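Local atomic coordinates of putative hexose oxidase (Nonomuraea sp. ATCC 39727, PDB entry 5AWV), a protein that binds FAD, probably oxidises a sugar of teicoplanin-type glycopeptide antibiotics, and is captured here in complex with teicoplanin. Residues A[137-140]-A[141-145]; A[493-496]-A[497-501]; A[279-283]-A[284-288]; A[33-36]-A[37-41]; A[503-506]-A[507-511]. All coordinates share one frame; numbering follows the deposited sequence.

The five contacts are all short-range, yet their chemistry follows their place in the fold. Contact 1 is the most buried: the end of helix 131-142 closes through backbone bonds and apolar packing. Contacts 2 and 5 adjoin in sequence and both use helix 499-509, one leading into it and the other ending it, about 14 Å apart between centres; contact 2 relies on two rings and turn bonds, contact 5 on a buried salt bridge. Contact 3 lies at the surface, where a water helps join a loop. Contact 4, about 52 Å from contact 3 between centres, gathers carboxylates and an arginine and, like contact 1, meets the second subunit.

Contact 1. Residues A[137-140]-A[141-145]; sequences KLYL and GWNVT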
loop_
_atom_site.group_PDB
_atom_site.type_symbol
_atom_site.label_atom_id
_atom_site.label_comp_id
_atom_site.label_asym_id
_atom_site.label_seq_id
_atom_site.Cartn_x
_atom_site.Cartn_y
_atom_site.Cartn_z
ATOM N N LYS A 137 -9.073 -13.174 -5.301
ATOM C CA LYS A 137 -10.388 -13.078 -5.835
ATOM C C LYS A 137 -10.472 -12.603 -7.268
ATOM O O LYS A 137 -11.290 -13.078 -8.050
ATOM C CB LYS A 137 -11.184 -12.131 -4.964
ATOM C CG LYS A 137 -12.619 -11.891 -5.353
ATOM C CD LYS A 137 -13.577 -13.040 -5.147
ATOM C CE LYS A 137 -15.045 -12.617 -5.518
ATOM N NZ LYS A 137 -15.703 -11.926 -4.363
ATOM N N LEU A 138 -9.694 -11.603 -7.615
ATOM C CA LEU A 138 -9.635 -11.133 -9.006
ATOM C C LEU A 138 -9.167 -12.274 -9.941
ATOM O O LEU A 138 -9.705 -12.420 -11.062
ATOM C CB LEU A 138 -8.743 -9.914 -9.126
ATOM C CG LEU A 138 -9.238 -8.565 -8.554
ATOM C CD1 LEU A 138 -8.274 -7.393 -8.973
ATOM C CD2 LEU A 138 -10.616 -8.159 -9.097
ATOM N N TYR A 139 -8.190 -13.046 -9.498
ATOM C CA TYR A 139 -7.687 -14.156 -10.279
ATOM C C TYR A 139 -8.676 -15.315 -10.440
ATOM O O TYR A 139 -8.993 -15.702 -11.603
ATOM C CB TYR A 139 -6.437 -14.705 -9.639
ATOM C CG TYR A 139 -5.689 -15.773 -10.457
ATOM C CD1 TYR A 139 -5.502 -15.619 -11.812
ATOM C CD2 TYR A 139 -5.289 -16.991 -9.888
ATOM C CE1 TYR A 139 -4.804 -16.547 -12.551
ATOM C CE2 TYR A 139 -4.626 -17.964 -10.653
ATOM C CZ TYR A 139 -4.341 -17.699 -11.974
ATOM O OH TYR A 139 -3.637 -18.585 -12.806
ATOM N N LEU A 140 -9.239 -15.756 -9.316
ATOM C CA LEU A 140 -10.271 -16.835 -9.342
ATOM C C LEU A 140 -11.541 -16.493 -10.152
ATOM O O LEU A 140 -11.995 -17.294 -11.023
ATOM C CB LEU A 140 -10.560 -17.363 -7.941
ATOM C CG LEU A 140 -9.381 -18.132 -7.318
ATOM C CD1 LEU A 140 -9.813 -18.845 -6.050
ATOM C CD2 LEU A 140 -8.726 -19.187 -8.224
ATOM N N GLY A 141 -12.062 -15.301 -9.914
ATOM C CA GLY A 141 -13.262 -14.849 -10.486
ATOM C C GLY A 141 -13.189 -14.557 -11.932
ATOM O O GLY A 141 -14.104 -14.943 -12.684
ATOM N N TRP A 142 -12.116 -13.881 -12.365
ATOM C CA TRP A 142 -12.069 -13.300 -13.729
ATOM C C TRP A 142 -10.701 -13.441 -14.451
ATOM O O TRP A 142 -10.561 -12.979 -15.563
ATOM C CB TRP A 142 -12.443 -11.810 -13.663
ATOM C CG TRP A 142 -13.782 -11.559 -13.052
ATOM C CD1 TRP A 142 -14.984 -11.563 -13.698
ATOM C CD2 TRP A 142 -14.077 -11.336 -11.673
ATOM N NE1 TRP A 142 -15.979 -11.363 -12.808
ATOM C CE2 TRP A 142 -15.453 -11.186 -11.567
ATOM C CE3 TRP A 142 -13.297 -11.202 -10.521
ATOM C CZ2 TRP A 142 -16.065 -10.948 -10.373
ATOM C CZ3 TRP A 142 -13.876 -10.959 -9.368
ATOM C CH2 TRP A 142 -15.268 -10.844 -9.271
ATOM N N ASN A 143 -9.732 -14.119 -13.839
ATOM C CA ASN A 143 -8.374 -14.193 -14.362
ATOM C C ASN A 143 -7.790 -12.812 -14.687
ATOM O O ASN A 143 -7.287 -12.584 -15.807
ATOM C CB ASN A 143 -8.408 -15.069 -15.608
ATOM C CG ASN A 143 -7.086 -15.400 -16.122
ATOM O OD1 ASN A 143 -6.054 -15.369 -15.421
ATOM N ND2 ASN A 143 -7.068 -15.725 -17.412
ATOM N N VAL A 144 -7.938 -11.898 -13.733
ATOM C CA VAL A 144 -7.378 -10.539 -13.831
ATOM C C VAL A 144 -6.537 -10.274 -12.590
ATOM O O VAL A 144 -6.485 -11.096 -11.678
ATOM C CB VAL A 144 -8.393 -9.451 -14.105
ATOM C CG1 VAL A 144 -9.127 -9.703 -15.439
ATOM C CG2 VAL A 144 -9.417 -9.255 -12.955
ATOM N N THR A 145 -5.862 -9.139 -12.586
ATOM C CA THR A 145 -5.124 -8.657 -11.465
ATOM C C THR A 145 -4.982 -7.146 -11.511
ATOM O O THR A 145 -5.399 -6.489 -12.471
ATOM C CB THR A 145 -3.742 -9.350 -11.442
ATOM O OG1 THR A 145 -3.185 -9.288 -10.125
ATOM C CG2 THR A 145 -2.759 -8.786 -12.548
#
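With CG anti to the backbone N in both Y139 (chi1 -172°) and N143 (chi1 -171°), the phenol and the amide run side by side in the same direction, one helical turn apart. OD1 of N143 lies at the edge of the tyrosine ring, 3.3 Å from Y139 CE1, and the amide is turned 61° against the ring. W142 takes the other common rotamer, its CG beside its own N, which lays the indole back along the helix until CZ3 comes to 3.6 Å from K137 O and CH2 meets K137 CE. The amine of K137 continues past the indole to bond I114 O.

N143 has positive phi and turns the chain out of helix 131-142. The carbonyl of L138 profits from this: W142 N binds its oxygen at 3.1 Å from one face of the carbonyl plane, and V144 N binds L138 O at 3.2 Å from the opposite face. N143 N meanwhile reaches Y139 O at 2.8 Å. The same reversal brings V144 CG2 against L138 CB at 3.9 Å, and both residues also rest on F123 of strand 122-125. Y139 and N143 pack against R41 of the second subunit. By accepting two amides, L138 O gives V144 N, which has left the helix, a partner inside a largely buried, apolar setting.

Contact 2. Residues A[493-496]-A[497-501]; sequences LYYK and GNHPR
The side chains of Y495 and H499 slant past each other with their ring planes nearly parallel (about 10° apart) but displaced, so that they meet corner to corner, Y495 CD2 4.0 Å from H499 CD2. Different first torsions bring the two corners together: CG of H499 stands anti to its N (chi1 -178°), whereas that of Y495 sits beside its N (chi1 -56°). One face of the phenol is occupied by Y494 CB, 4.0 Å above the ring centre, and the imidazole stacks on H491. Between the two residues the backbone turns sharply at K496, whose phi is positive. N498 N bonds Y495 O at 2.8 Å, and H499 N reaches K496 O at 3.2 Å.

Polar ends tie the bend to surrounding loops: Y495 OH bonds G216 O, K496 NZ pairs with D467, and N498 ND2 donates to P412 O and A416 O. With the Y495 side chain about 10 Å from the bound FAD, the bend joins helix 490-495 to helix 499-509.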
loop_
_atom_site.group_PDB
_atom_site.type_symbol
_atom_site.label_atom_id
_atom_site.label_comp_id
_atom_site.label_asym_id
_atom_site.label_seq_id
_atom_site.Cartn_x
_atom_site.Cartn_y
_atom_site.Cartn_z
ATOM N N LEU A 493 9.350 17.284 -3.050
ATOM C CA LEU A 493 10.017 16.044 -3.295
ATOM C C LEU A 493 8.972 14.913 -3.615
ATOM O O LEU A 493 9.201 14.127 -4.521
ATOM C CB LEU A 493 10.800 15.611 -2.003
ATOM C CG LEU A 493 11.889 16.608 -1.528
ATOM C CD1 LEU A 493 12.559 16.040 -0.293
ATOM C CD2 LEU A 493 12.872 16.809 -2.655
ATOM N N TYR A 494 7.838 14.884 -2.900
ATOM C CA TYR A 494 6.813 13.847 -3.149
ATOM C C TYR A 494 5.974 14.109 -4.414
ATOM O O TYR A 494 5.670 13.173 -5.192
ATOM C CB TYR A 494 5.856 13.679 -1.976
ATOM C CG TYR A 494 6.494 12.993 -0.855
ATOM C CD1 TYR A 494 6.801 11.620 -0.909
ATOM C CD2 TYR A 494 6.735 13.640 0.304
ATOM C CE1 TYR A 494 7.433 10.988 0.138
ATOM C CE2 TYR A 494 7.390 13.006 1.353
ATOM C CZ TYR A 494 7.722 11.683 1.265
ATOM O OH TYR A 494 8.335 11.072 2.310
ATOM N N TYR A 495 5.623 15.367 -4.609
ATOM C CA TYR A 495 4.621 15.717 -5.643
ATOM C C TYR A 495 5.056 16.570 -6.814
ATOM O O TYR A 495 4.305 16.694 -7.781
ATOM C CB TYR A 495 3.445 16.424 -4.943
ATOM C CG TYR A 495 2.771 15.652 -3.793
ATOM C CD1 TYR A 495 2.212 14.399 -3.977
ATOM C CD2 TYR A 495 2.658 16.215 -2.585
ATOM C CE1 TYR A 495 1.542 13.774 -2.966
ATOM C CE2 TYR A 495 1.967 15.608 -1.555
ATOM C CZ TYR A 495 1.384 14.394 -1.761
ATOM O OH TYR A 495 0.733 13.833 -0.723
ATOM N N LYS A 496 6.248 17.115 -6.753
ATOM C CA LYS A 496 6.819 17.983 -7.746
ATOM C C LYS A 496 5.801 19.008 -8.217
ATOM O O LYS A 496 5.127 19.628 -7.358
ATOM C CB LYS A 496 7.498 17.151 -8.862
ATOM C CG LYS A 496 8.605 16.178 -8.425
ATOM C CD LYS A 496 9.221 15.428 -9.595
ATOM C CE LYS A 496 9.905 16.375 -10.593
ATOM N NZ LYS A 496 10.326 15.670 -11.781
ATOM N N GLY A 497 5.613 19.090 -9.518
ATOM C CA GLY A 497 4.736 20.059 -10.191
ATOM C C GLY A 497 3.252 19.744 -9.985
ATOM O O GLY A 497 2.446 20.585 -10.292
ATOM N N ASN A 498 2.876 18.603 -9.339
ATOM C CA ASN A 498 1.498 18.321 -8.978
ATOM C C ASN A 498 1.061 18.943 -7.643
ATOM O O ASN A 498 -0.126 18.890 -7.303
ATOM C CB ASN A 498 1.227 16.782 -8.999
ATOM C CG ASN A 498 1.360 16.179 -10.394
ATOM O OD1 ASN A 498 1.152 16.875 -11.388
ATOM N ND2 ASN A 498 1.704 14.856 -10.490
ATOM N N HIS A 499 1.993 19.500 -6.840
ATOM C CA HIS A 499 1.632 19.944 -5.581
ATOM C C HIS A 499 0.539 21.104 -5.650
ATOM O O HIS A 499 -0.409 21.128 -4.844
ATOM C CB HIS A 499 2.819 20.402 -4.788
ATOM C CG HIS A 499 2.444 20.831 -3.440
ATOM N ND1 HIS A 499 2.651 22.118 -2.965
ATOM C CD2 HIS A 499 1.877 20.149 -2.443
ATOM C CE1 HIS A 499 2.185 22.194 -1.734
ATOM N NE2 HIS A 499 1.747 20.999 -1.389
ATOM N N PRO A 500 0.703 22.032 -6.608
ATOM C CA PRO A 500 -0.262 23.146 -6.660
ATOM C C PRO A 500 -1.675 22.653 -6.892
ATOM O O PRO A 500 -2.576 23.086 -6.204
ATOM C CB PRO A 500 0.276 24.064 -7.801
ATOM C CG PRO A 500 1.758 23.768 -7.811
ATOM C CD PRO A 500 1.891 22.287 -7.427
ATOM N N ARG A 501 -1.882 21.769 -7.847
ATOM C CA ARG A 501 -3.200 21.194 -8.041
ATOM C C ARG A 501 -3.701 20.386 -6.852
ATOM O O ARG A 501 -4.866 20.534 -6.450
ATOM C CB ARG A 501 -3.234 20.362 -9.285
ATOM C CG ARG A 501 -4.665 19.894 -9.579
ATOM C CD ARG A 501 -4.687 19.215 -10.902
ATOM N NE ARG A 501 -6.044 18.813 -11.195
ATOM C CZ ARG A 501 -6.368 17.985 -12.147
ATOM N NH1 ARG A 501 -5.454 17.447 -12.946
ATOM N NH2 ARG A 501 -7.636 17.723 -12.312
#

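Contact 3. Residues A[279-283]-A[284-288]; sequences ERNSG and PDSPY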
loop_
_atom_site.group_PDB
_atom_site.type_symbol
_atom_site.label_atom_id
_atom_site.label_comp_id
_atom_site.label_asym_id
_atom_site.label_seq_id
_atom_site.Cartn_x
_atom_site.Cartn_y
_atom_site.Cartn_z
ATOM N N GLU A 279 19.113 1.710 -16.850
ATOM C CA GLU A 279 19.035 2.904 -17.715
ATOM C C GLU A 279 18.729 2.546 -19.125
ATOM O O GLU A 279 18.037 3.290 -19.781
ATOM C CB GLU A 279 20.338 3.696 -17.751
ATOM C CG GLU A 279 20.719 4.342 -16.482
ATOM C CD GLU A 279 22.100 5.055 -16.539
ATOM O OE1 GLU A 279 22.565 5.605 -15.524
ATOM O OE2 GLU A 279 22.764 5.006 -17.572
ATOM N N ARG A 280 19.268 1.425 -19.612
ATOM C CA ARG A 280 19.096 1.001 -20.979
ATOM C C ARG A 280 17.823 0.251 -21.245
ATOM O O ARG A 280 17.345 0.273 -22.372
ATOM C CB ARG A 280 20.285 0.118 -21.465
ATOM C CG ARG A 280 21.642 0.815 -21.474
ATOM C CD ARG A 280 22.746 -0.079 -22.123
ATOM N NE ARG A 280 22.884 -1.401 -21.455
ATOM C CZ ARG A 280 23.661 -1.685 -20.388
ATOM N NH1 ARG A 280 24.448 -0.748 -19.831
ATOM N NH2 ARG A 280 23.643 -2.920 -19.845
ATOM N N ASN A 281 17.264 -0.403 -20.227
ATOM C CA ASN A 281 16.199 -1.398 -20.444
ATOM C C ASN A 281 14.848 -1.150 -19.666
ATOM O O ASN A 281 14.220 -2.122 -19.176
ATOM C CB ASN A 281 16.781 -2.758 -20.137
ATOM C CG ASN A 281 17.905 -3.112 -21.141
ATOM O OD1 ASN A 281 17.639 -3.174 -22.320
ATOM N ND2 ASN A 281 19.109 -3.179 -20.687
ATOM N N SER A 282 14.489 0.135 -19.511
ATOM C CA SER A 282 13.290 0.486 -18.778
ATOM C C SER A 282 12.305 1.265 -19.615
ATOM O O SER A 282 11.375 1.868 -19.087
ATOM C CB SER A 282 13.682 1.207 -17.522
ATOM O OG SER A 282 14.468 0.308 -16.754
ATOM N N GLY A 283 12.523 1.327 -20.917
ATOM C CA GLY A 283 11.593 2.006 -21.832
ATOM C C GLY A 283 10.292 1.220 -21.946
ATOM O O GLY A 283 10.294 -0.010 -21.811
ATOM N N PRO A 284 9.159 1.919 -22.164
ATOM C CA PRO A 284 7.847 1.284 -22.323
ATOM C C PRO A 284 7.791 0.254 -23.484
ATOM O O PRO A 284 6.979 -0.685 -23.463
ATOM C CB PRO A 284 6.924 2.456 -22.653
ATOM C CG PRO A 284 7.735 3.694 -22.777
ATOM C CD PRO A 284 9.117 3.412 -22.251
ATOM N N ASP A 285 8.653 0.407 -24.483
ATOM C CA ASP A 285 8.698 -0.551 -25.583
ATOM C C ASP A 285 9.773 -1.647 -25.507
ATOM O O ASP A 285 9.822 -2.510 -26.355
ATOM C CB ASP A 285 8.778 0.186 -26.933
ATOM C CG ASP A 285 7.589 1.135 -27.151
ATOM O OD1 ASP A 285 6.461 0.836 -26.705
ATOM O OD2 ASP A 285 7.808 2.199 -27.751
ATOM N N SER A 286 10.545 -1.676 -24.446
ATOM C CA SER A 286 11.488 -2.782 -24.208
ATOM C C SER A 286 10.843 -4.148 -24.082
ATOM O O SER A 286 9.853 -4.323 -23.345
ATOM C CB SER A 286 12.270 -2.490 -22.889
ATOM O OG SER A 286 13.218 -3.529 -22.646
ATOM N N PRO A 287 11.467 -5.178 -24.640
ATOM C CA PRO A 287 11.061 -6.554 -24.275
ATOM C C PRO A 287 11.248 -6.836 -22.795
ATOM O O PRO A 287 10.608 -7.707 -22.291
ATOM C CB PRO A 287 11.991 -7.454 -25.121
ATOM C CG PRO A 287 13.115 -6.609 -25.402
ATOM C CD PRO A 287 12.737 -5.161 -25.382
ATOM N N TYR A 288 12.020 -6.025 -22.083
ATOM C CA TYR A 288 12.220 -6.252 -20.650
ATOM C C TYR A 288 11.119 -5.624 -19.745
ATOM O O TYR A 288 11.278 -5.708 -18.524
ATOM C CB TYR A 288 13.584 -5.743 -20.216
ATOM C CG TYR A 288 14.766 -6.521 -20.831
ATOM C CD1 TYR A 288 15.172 -7.772 -20.331
ATOM C CD2 TYR A 288 15.438 -5.990 -21.929
ATOM C CE1 TYR A 288 16.222 -8.454 -20.905
ATOM C CE2 TYR A 288 16.472 -6.675 -22.559
ATOM C CZ TYR A 288 16.867 -7.906 -22.035
ATOM O OH TYR A 288 17.933 -8.520 -22.645
HETATM O O HOH W 1 15.581 -2.760 -23.752
#
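A type I beta turn from G283 to S286, followed at once by an ST turn at S286, folds the loop after helix 264-280 back towards N281. In the beta turn S286 N bonds G283 O at 3.1 Å. The serine hydroxyl then serves the next turn: placed opposite its own N by chi1 of -179°, OG accepts from Y288 N at 2.8 Å.

Direct contact between the side chains centres on N281 and Y288, which run alongside each other in the same direction with amide and ring planes 62° apart. The amide oxygen leads, N281 OD1 lying 3.6 Å from Y288 CD2. A water links the two parts of the loop, donating to N281 OD1 over a short 2.5 Å and lying 2.7 Å from S286 OG, in the plane of the tyrosine ring at its edge. The hydroxyl thus serves both turn and water.

R170 draws the ends of the loop together by donating to N281 O and Y288 O. The tyrosine meets W277 of helix 264-280 edge-to-face and rests on L325 and A328 of helix 322-334, so the loop bridges these two helices before strand 291-298 begins.

Contact 4. Residues A[33-36]-A[37-41]; sequences VKVT and PDDPR
P37 follows T36 directly and takes the second position of a type I beta turn that the threonine begins. Next comes D38, whose carboxylate swings back to run alongside the threonine side chain, both pointing the same way. Chi1 of 51° in D38 and 52° in T36 puts each polar group between backbone N and carbonyl carbon, and T36 OG1 donates to the syn side of D38 OD1 over a short 2.5 Å.

D39 closes the turn, its N bonding T36 O at 2.8 Å. Strand 33-35, at the border of a mixed sheet beside strand 60-63, is thereby led towards helix 42-46, and the aspartate supplies a capping bond where that helix approaches: D39 OD1 accepts from R41 N through its anti lone pair. CB of D39 also touches V35 CG1, and a water donates to both D39 OD2 and K34 O.

R41, after P40, returns to grip D39 side-on. R41 NE meets the syn side of D39 OD1 at 2.9 Å, and R41 NH2 forms a salt bridge with D39 OD2 at 2.8 Å, so two bonds fix the rotation of the guanidinium, the carboxylate lying close to its plane. V33 CG1 lies over one of its faces, 3.6 Å from R41 NH2, while R41 NH1 donates to L140 O of the second subunit.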
loop_
_atom_site.group_PDB
_atom_site.type_symbol
_atom_site.label_atom_id
_atom_site.label_comp_id
_atom_site.label_asym_id
_atom_site.label_seq_id
_atom_site.Cartn_x
_atom_site.Cartn_y
_atom_site.Cartn_z
ATOM N N VAL A 33 -19.567 -0.240 15.206
ATOM C CA VAL A 33 -19.227 -0.557 16.532
ATOM C C VAL A 33 -18.241 0.485 17.051
ATOM O O VAL A 33 -17.156 0.665 16.498
ATOM C CB VAL A 33 -18.552 -1.955 16.685
ATOM C CG1 VAL A 33 -18.484 -2.357 18.139
ATOM C CG2 VAL A 33 -19.268 -3.025 15.862
ATOM N N LYS A 34 -18.531 1.085 18.192
ATOM C CA LYS A 34 -17.557 1.947 18.833
ATOM C C LYS A 34 -16.858 1.141 19.864
ATOM O O LYS A 34 -17.465 0.780 20.826
ATOM C CB LYS A 34 -18.207 3.145 19.525
ATOM C CG LYS A 34 -18.377 4.327 18.610
ATOM C CD LYS A 34 -19.827 4.760 18.405
ATOM C CE LYS A 34 -19.967 6.280 18.402
ATOM N NZ LYS A 34 -19.425 6.881 19.674
ATOM N N VAL A 35 -15.574 0.893 19.679
ATOM C CA VAL A 35 -14.769 0.071 20.530
ATOM C C VAL A 35 -13.936 1.025 21.429
ATOM O O VAL A 35 -12.943 1.628 20.997
ATOM C CB VAL A 35 -13.817 -0.817 19.696
ATOM C CG1 VAL A 35 -12.947 -1.681 20.591
ATOM C CG2 VAL A 35 -14.657 -1.653 18.735
ATOM N N THR A 36 -14.344 1.094 22.709
ATOM C CA THR A 36 -13.710 1.901 23.664
ATOM C C THR A 36 -12.712 1.009 24.393
ATOM O O THR A 36 -12.793 -0.219 24.303
ATOM C CB THR A 36 -14.819 2.464 24.604
ATOM O OG1 THR A 36 -15.619 1.397 25.088
ATOM C CG2 THR A 36 -15.765 3.358 23.831
ATOM N N PRO A 37 -11.842 1.596 25.221
ATOM C CA PRO A 37 -10.813 0.913 25.938
ATOM C C PRO A 37 -11.254 -0.238 26.833
ATOM O O PRO A 37 -10.494 -1.096 27.090
ATOM C CB PRO A 37 -10.202 2.024 26.784
ATOM C CG PRO A 37 -10.357 3.196 25.958
ATOM C CD PRO A 37 -11.775 3.038 25.531
ATOM N N ASP A 38 -12.483 -0.272 27.257
ATOM C CA ASP A 38 -12.927 -1.393 28.047
ATOM C C ASP A 38 -13.432 -2.546 27.197
ATOM O O ASP A 38 -13.711 -3.589 27.744
ATOM C CB ASP A 38 -14.051 -0.940 28.975
ATOM C CG ASP A 38 -15.131 -0.216 28.220
ATOM O OD1 ASP A 38 -14.772 0.614 27.346
ATOM O OD2 ASP A 38 -16.312 -0.483 28.436
ATOM N N ASP A 39 -13.639 -2.333 25.904
ATOM C CA ASP A 39 -14.134 -3.395 25.008
ATOM C C ASP A 39 -12.997 -4.354 24.771
ATOM O O ASP A 39 -11.846 -3.966 24.642
ATOM C CB ASP A 39 -14.645 -2.754 23.725
ATOM C CG ASP A 39 -15.237 -3.731 22.761
ATOM O OD1 ASP A 39 -14.509 -4.614 22.229
ATOM O OD2 ASP A 39 -16.422 -3.605 22.517
ATOM N N PRO A 40 -13.282 -5.659 24.787
ATOM C CA PRO A 40 -12.183 -6.589 24.598
ATOM C C PRO A 40 -11.525 -6.526 23.190
ATOM O O PRO A 40 -10.448 -7.012 23.062
ATOM C CB PRO A 40 -12.863 -7.959 24.730
ATOM C CG PRO A 40 -14.279 -7.726 24.571
ATOM C CD PRO A 40 -14.562 -6.329 24.997
ATOM N N ARG A 41 -12.203 -6.006 22.171
ATOM C CA ARG A 41 -11.573 -5.783 20.868
ATOM C C ARG A 41 -10.556 -4.641 20.829
ATOM O O ARG A 41 -9.772 -4.491 19.851
ATOM C CB ARG A 41 -12.646 -5.509 19.788
ATOM C CG ARG A 41 -13.539 -6.705 19.578
ATOM C CD ARG A 41 -14.834 -6.392 18.923
ATOM N NE ARG A 41 -15.745 -5.716 19.799
ATOM C CZ ARG A 41 -17.033 -5.577 19.545
ATOM N NH1 ARG A 41 -17.617 -5.995 18.384
ATOM N NH2 ARG A 41 -17.741 -4.951 20.460
HETATM O O HOH W 2 -17.013 -0.771 23.080
#

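Contact 5. Residues A[503-506]-A[507-511]; sequences RKVK and AAYDP
OD2 of D510 is gripped by two nitrogens: K506 NZ, a salt bridge at 2.7 Å, and the backbone N of F515. The lysine comes from the anti side of the carboxylate, 23° out of its plane. Its chain starts anti to the backbone N (chi1 172°) and bends at chi2 (66°), which turns it along the helix to run beside the aspartate. The same ammonium also bonds N220 O, and H514 N reaches D510 OD1.

One residue earlier in each partner, V505 CG1 lies 3.7 Å from Y509 CD1, and V505 O sits in the plane of the tyrosine ring at its edge, 3.3 Å from Y509 CD1. That oxygen also accepts from Y509 N at 2.9 Å. The phenol hydroxyl continues to D208 and H206. D510 N closes the last turn of helix 499-509 on K506 O at 2.8 Å, so this residue pair is joined through backbone and side chain alike. Partners on both carboxylate oxygens probably keep the buried aspartate ionised, its charge balanced by the lysine.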
loop_
_atom_site.group_PDB
_atom_site.type_symbol
_atom_site.label_atom_id
_atom_site.label_comp_id
_atom_site.label_asym_id
_atom_site.label_seq_id
_atom_site.Cartn_x
_atom_site.Cartn_y
_atom_site.Cartn_z
ATOM N N ARG A 503 -2.958 20.996 -3.775
ATOM C CA ARG A 503 -3.396 21.985 -2.774
ATOM C C ARG A 503 -4.817 22.589 -3.084
ATOM O O ARG A 503 -5.594 22.811 -2.200
ATOM C CB ARG A 503 -2.269 23.038 -2.555
ATOM C CG ARG A 503 -2.707 24.189 -1.729
ATOM C CD ARG A 503 -1.548 25.067 -1.342
ATOM N NE ARG A 503 -0.696 24.486 -0.334
ATOM C CZ ARG A 503 0.425 25.054 0.079
ATOM N NH1 ARG A 503 0.837 26.194 -0.479
ATOM N NH2 ARG A 503 1.156 24.492 1.025
ATOM N N LYS A 504 -5.132 22.826 -4.337
ATOM C CA LYS A 504 -6.469 23.286 -4.730
ATOM C C LYS A 504 -7.540 22.259 -4.405
ATOM O O LYS A 504 -8.597 22.607 -3.861
ATOM C CB LYS A 504 -6.486 23.682 -6.187
ATOM C CG LYS A 504 -5.707 24.983 -6.382
ATOM C CD LYS A 504 -5.521 25.304 -7.834
ATOM C CE LYS A 504 -4.936 26.707 -7.990
ATOM N NZ LYS A 504 -4.984 27.025 -9.437
ATOM N N VAL A 505 -7.249 20.966 -4.612
ATOM C CA VAL A 505 -8.174 19.894 -4.233
ATOM C C VAL A 505 -8.452 19.820 -2.766
ATOM O O VAL A 505 -9.630 19.732 -2.324
ATOM C CB VAL A 505 -7.763 18.511 -4.763
ATOM C CG1 VAL A 505 -8.831 17.500 -4.431
ATOM C CG2 VAL A 505 -7.664 18.571 -6.252
ATOM N N LYS A 506 -7.395 19.969 -1.968
ATOM C CA LYS A 506 -7.453 19.958 -0.552
ATOM C C LYS A 506 -8.361 21.141 -0.026
ATOM O O LYS A 506 -9.248 20.910 0.777
ATOM C CB LYS A 506 -6.036 20.078 0.008
ATOM C CG LYS A 506 -5.922 20.271 1.489
ATOM C CD LYS A 506 -6.420 19.038 2.264
ATOM C CE LYS A 506 -6.297 19.274 3.771
ATOM N NZ LYS A 506 -6.558 18.054 4.597
ATOM N N ALA A 507 -8.088 22.375 -0.490
ATOM C CA ALA A 507 -8.901 23.534 -0.176
ATOM C C ALA A 507 -10.380 23.332 -0.593
ATOM O O ALA A 507 -11.285 23.732 0.174
ATOM C CB ALA A 507 -8.356 24.779 -0.861
ATOM N N ALA A 508 -10.640 22.723 -1.742
ATOM C CA ALA A 508 -12.013 22.543 -2.218
ATOM C C ALA A 508 -12.815 21.450 -1.463
ATOM O O ALA A 508 -14.014 21.640 -1.207
ATOM C CB ALA A 508 -12.067 22.293 -3.718
ATOM N N TYR A 509 -12.172 20.349 -1.076
ATOM C CA TYR A 509 -12.871 19.251 -0.471
ATOM C C TYR A 509 -12.618 19.032 0.969
ATOM O O TYR A 509 -13.448 18.406 1.617
ATOM C CB TYR A 509 -12.624 17.973 -1.235
ATOM C CG TYR A 509 -13.135 18.005 -2.671
ATOM C CD1 TYR A 509 -12.339 18.444 -3.728
ATOM C CD2 TYR A 509 -14.404 17.567 -2.958
ATOM C CE1 TYR A 509 -12.829 18.453 -4.996
ATOM C CE2 TYR A 509 -14.904 17.542 -4.232
ATOM C CZ TYR A 509 -14.148 17.983 -5.248
ATOM O OH TYR A 509 -14.620 17.948 -6.517
ATOM N N ASP A 510 -11.568 19.565 1.555
ATOM C CA ASP A 510 -11.381 19.492 3.032
ATOM C C ASP A 510 -10.998 20.896 3.571
ATOM O O ASP A 510 -9.905 21.104 4.197
ATOM C CB ASP A 510 -10.301 18.436 3.468
ATOM C CG ASP A 510 -10.153 18.313 4.946
ATOM O OD1 ASP A 510 -11.091 18.642 5.709
ATOM O OD2 ASP A 510 -9.093 17.865 5.466
ATOM N N PRO A 511 -11.893 21.885 3.354
ATOM C CA PRO A 511 -11.567 23.274 3.761
ATOM C C PRO A 511 -11.302 23.435 5.232
ATOM O O PRO A 511 -10.547 24.296 5.591
ATOM C CB PRO A 511 -12.786 24.086 3.277
ATOM C CG PRO A 511 -13.907 23.084 3.317
ATOM C CD PRO A 511 -13.251 21.824 2.766
#